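Local coordinates for 4-hydroxy-3-methylbut-2-enyl diphosphate reductase, apicoplast (Plasmodium falciparum, PDB 4N7B), which reduces (E)-4-hydroxy-3-methylbut-2-enyl diphosphate to isopentenyl and dimethylallyl diphosphate with an iron-sulfur cluster, the last step of the MEP pathway of isoprenoid synthesis, at residues V321-A329 with G348-T357. Numbering follows the deposited sequence.
Sequences VHVYVQMKA and GTYNEAPHCT. With NA (sodium ion), chain F.
Glu352 takes a hydrogen bond from the buried His322 ring through the anti side of its carboxylate. The bond runs from His322 ND1 to Glu352 OE2, 2.8 Å long, with an N-H...O angle of 156°. Ring and carboxylate planes stand 71° apart. The Glu352 chain bends at chi2 (-77°), which brings OE2 to the ring. Thr349 CA lies over one face of the same ring, offset toward its rim, in a CH-pi contact, 3.9 Å from the ring centroid. Thr349 OG1 lies 3.2 Å from His322 CD2 and is hydrogen-bonded to the backbone O of Glu345, whose side chain is probably the proton donor of the reaction. The other carboxylate oxygen, Glu352 OE1, sits 3.1 Å from Gln326 OE1. Both are acceptors, so this is proximity without a bond.

Away from the His322-Glu352 pair, the contact is apolar. Val325 CG1 meets Ala353 CB at 3.7 Å, and CG2 turns to the methyl of Thr349. Ala329 CB fits against Ala353 CB and Cys356 SG. Ala353 O takes bonds from Cys356 N and, at 2.8 Å, from Thr357 OG1, on opposite faces of its plane, just ahead of strand 357-360. The contact thus joins helix 316-329 to the end of helix 344-350 and the connection after it, within one alpha/beta domain of the IspH fold. With ND1 donating to a carboxylate, the negative charge would be expected to favour a protonated imidazole.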
loop_
_atom_site.group_PDB
_atom_site.type_symbol
_atom_site.label_atom_id
_atom_site.label_comp_id
_atom_site.label_asym_id
_atom_site.label_seq_id
_atom_site.Cartn_x
_atom_site.Cartn_y
_atom_site.Cartn_z
ATOM N N VAL A 321 8.843 8.721 -3.960
ATOM C CA VAL A 321 7.990 9.526 -4.841
ATOM C C VAL A 321 7.984 10.979 -4.369
ATOM O O VAL A 321 8.175 11.908 -5.166
ATOM C CB VAL A 321 6.541 8.977 -4.921
ATOM C CG1 VAL A 321 5.701 9.794 -5.880
ATOM C CG2 VAL A 321 6.564 7.547 -5.392
ATOM N N HIS A 322 7.815 11.175 -3.066
ATOM C CA HIS A 322 7.845 12.521 -2.482
ATOM C C HIS A 322 9.095 13.260 -2.911
ATOM O O HIS A 322 9.065 14.451 -3.233
ATOM C CB HIS A 322 7.817 12.438 -0.955
ATOM C CG HIS A 322 6.459 12.142 -0.389
ATOM N ND1 HIS A 322 5.900 12.880 0.631
ATOM C CD2 HIS A 322 5.551 11.186 -0.701
ATOM C CE1 HIS A 322 4.706 12.394 0.922
ATOM N NE2 HIS A 322 4.470 11.366 0.126
ATOM N N VAL A 323 10.199 12.528 -2.923
ATOM C CA VAL A 323 11.509 13.102 -3.152
ATOM C C VAL A 323 11.692 13.519 -4.616
ATOM O O VAL A 323 12.141 14.628 -4.901
ATOM C CB VAL A 323 12.593 12.085 -2.718
ATOM C CG1 VAL A 323 13.853 12.283 -3.501
ATOM C CG2 VAL A 323 12.832 12.205 -1.225
ATOM N N TYR A 324 11.340 12.642 -5.546
ATOM C CA TYR A 324 11.410 13.003 -6.958
ATOM C C TYR A 324 10.545 14.230 -7.263
ATOM O O TYR A 324 10.924 15.077 -8.063
ATOM C CB TYR A 324 10.977 11.834 -7.847
ATOM C CG TYR A 324 12.135 10.935 -8.209
ATOM C CD1 TYR A 324 12.971 11.230 -9.286
ATOM C CD2 TYR A 324 12.431 9.826 -7.436
ATOM C CE1 TYR A 324 14.051 10.409 -9.600
ATOM C CE2 TYR A 324 13.494 9.006 -7.736
ATOM C CZ TYR A 324 14.296 9.289 -8.815
ATOM O OH TYR A 324 15.355 8.444 -9.078
ATOM N N VAL A 325 9.389 14.323 -6.617
ATOM C CA VAL A 325 8.476 15.420 -6.864
ATOM C C VAL A 325 9.117 16.758 -6.474
ATOM O O VAL A 325 9.088 17.727 -7.243
ATOM C CB VAL A 325 7.162 15.218 -6.090
ATOM C CG1 VAL A 325 6.407 16.529 -5.988
ATOM C CG2 VAL A 325 6.304 14.142 -6.773
ATOM N N GLN A 326 9.686 16.814 -5.277
ATOM C CA GLN A 326 10.358 18.021 -4.814
ATOM C C GLN A 326 11.528 18.358 -5.723
ATOM O O GLN A 326 11.756 19.522 -6.062
ATOM C CB GLN A 326 10.878 17.828 -3.394
ATOM C CG GLN A 326 9.812 17.957 -2.312
ATOM C CD GLN A 326 10.333 17.539 -0.931
ATOM O OE1 GLN A 326 10.274 16.364 -0.570
ATOM N NE2 GLN A 326 10.853 18.500 -0.165
ATOM N N MET A 327 12.281 17.334 -6.114
ATOM C CA MET A 327 13.503 17.547 -6.893
ATOM C C MET A 327 13.201 18.097 -8.282
ATOM O O MET A 327 13.905 18.979 -8.790
ATOM C CB MET A 327 14.265 16.238 -7.038
ATOM C CG MET A 327 15.487 16.331 -7.942
ATOM S SD MET A 327 16.325 14.737 -8.052
ATOM C CE MET A 327 15.034 13.608 -8.489
ATOM N N LYS A 328 12.161 17.562 -8.907
ATOM C CA LYS A 328 11.804 17.997 -10.255
ATOM C C LYS A 328 11.077 19.325 -10.236
ATOM O O LYS A 328 11.183 20.115 -11.176
ATOM C CB LYS A 328 10.969 16.929 -10.957
ATOM C CG LYS A 328 11.792 15.709 -11.315
ATOM C CD LYS A 328 12.924 16.105 -12.257
ATOM C CE LYS A 328 13.875 14.966 -12.500
ATOM N NZ LYS A 328 14.836 15.333 -13.567
ATOM N N ALA A 329 10.360 19.601 -9.154
ATOM C CA ALA A 329 9.675 20.885 -9.057
ATOM C C ALA A 329 10.715 21.981 -8.944
ATOM O O ALA A 329 10.548 23.055 -9.507
ATOM C CB ALA A 329 8.746 20.916 -7.873
ATOM N N GLY A 348 -0.615 13.226 0.355
ATOM C CA GLY A 348 0.681 13.524 0.944
ATOM C C GLY A 348 1.731 13.869 -0.099
ATOM O O GLY A 348 2.489 14.817 0.062
ATOM N N THR A 349 1.778 13.096 -1.177
ATOM C CA THR A 349 2.718 13.347 -2.265
ATOM C C THR A 349 2.405 14.665 -2.981
ATOM O O THR A 349 3.294 15.458 -3.288
ATOM C CB THR A 349 2.650 12.219 -3.306
ATOM O OG1 THR A 349 3.131 11.004 -2.720
ATOM C CG2 THR A 349 3.496 12.576 -4.526
ATOM N N TYR A 350 1.124 14.883 -3.255
ATOM C CA TYR A 350 0.667 16.105 -3.898
ATOM C C TYR A 350 1.199 17.318 -3.145
ATOM O O TYR A 350 1.706 18.261 -3.741
ATOM C CB TYR A 350 -0.868 16.137 -3.938
ATOM C CG TYR A 350 -1.458 17.415 -4.535
ATOM C CD1 TYR A 350 -1.621 17.568 -5.907
ATOM C CD2 TYR A 350 -1.828 18.475 -3.721
ATOM C CE1 TYR A 350 -2.140 18.745 -6.449
ATOM C CE2 TYR A 350 -2.356 19.651 -4.257
ATOM C CZ TYR A 350 -2.511 19.775 -5.617
ATOM O OH TYR A 350 -3.037 20.938 -6.136
ATOM N N ASN A 351 1.105 17.296 -1.823
ATOM C CA ASN A 351 1.405 18.492 -1.052
ATOM C C ASN A 351 2.889 18.804 -0.937
ATOM O O ASN A 351 3.268 19.767 -0.281
ATOM C CB ASN A 351 0.745 18.411 0.320
ATOM C CG ASN A 351 -0.706 18.850 0.276
ATOM O OD1 ASN A 351 -1.052 19.780 -0.445
ATOM N ND2 ASN A 351 -1.556 18.178 1.030
ATOM N N GLU A 352 3.730 18.011 -1.591
ATOM C CA GLU A 352 5.155 18.324 -1.637
ATOM C C GLU A 352 5.414 19.417 -2.672
ATOM O O GLU A 352 6.385 20.155 -2.561
ATOM C CB GLU A 352 5.978 17.081 -1.958
ATOM C CG GLU A 352 5.938 15.993 -0.883
ATOM C CD GLU A 352 6.820 16.300 0.328
ATOM O OE1 GLU A 352 7.506 17.341 0.330
ATOM O OE2 GLU A 352 6.832 15.491 1.282
ATOM N N ALA A 353 4.546 19.524 -3.675
ATOM C CA ALA A 353 4.652 20.590 -4.670
ATOM C C ALA A 353 3.261 20.943 -5.208
ATOM O O ALA A 353 3.005 20.833 -6.405
ATOM C CB ALA A 353 5.574 20.165 -5.807
ATOM N N PRO A 354 2.362 21.386 -4.319
ATOM C CA PRO A 354 0.930 21.525 -4.626
ATOM C C PRO A 354 0.623 22.502 -5.774
ATOM O O PRO A 354 -0.330 22.286 -6.526
ATOM C CB PRO A 354 0.341 22.044 -3.307
ATOM C CG PRO A 354 1.482 22.727 -2.617
ATOM C CD PRO A 354 2.715 21.973 -3.013
ATOM N N HIS A 355 1.420 23.551 -5.918
ATOM C CA HIS A 355 1.113 24.595 -6.890
ATOM C C HIS A 355 1.578 24.237 -8.293
ATOM O O HIS A 355 1.217 24.916 -9.245
ATOM C CB HIS A 355 1.727 25.930 -6.459
ATOM C CG HIS A 355 1.218 26.426 -5.142
ATOM N ND1 HIS A 355 -0.058 26.154 -4.684
ATOM C CD2 HIS A 355 1.809 27.167 -4.177
ATOM C CE1 HIS A 355 -0.225 26.705 -3.500
ATOM N NE2 HIS A 355 0.894 27.328 -3.165
ATOM N N CYS A 356 2.367 23.172 -8.427
ATOM C CA CYS A 356 2.830 22.762 -9.747
ATOM C C CYS A 356 2.543 21.281 -10.006
ATOM O O CYS A 356 3.103 20.688 -10.921
ATOM C CB CYS A 356 4.320 23.080 -9.928
ATOM S SG CYS A 356 5.378 22.107 -8.857
ATOM N N THR A 357 1.650 20.692 -9.216
ATOM C CA THR A 357 1.270 19.300 -9.419
ATOM C C THR A 357 -0.180 19.185 -9.908
ATOM O O THR A 357 -1.041 20.007 -9.569
ATOM C CB THR A 357 1.462 18.446 -8.144
ATOM O OG1 THR A 357 2.844 18.445 -7.763
ATOM C CG2 THR A 357 1.019 17.011 -8.391
HETATM NA NA NA F . 15.493 5.752 -7.813
#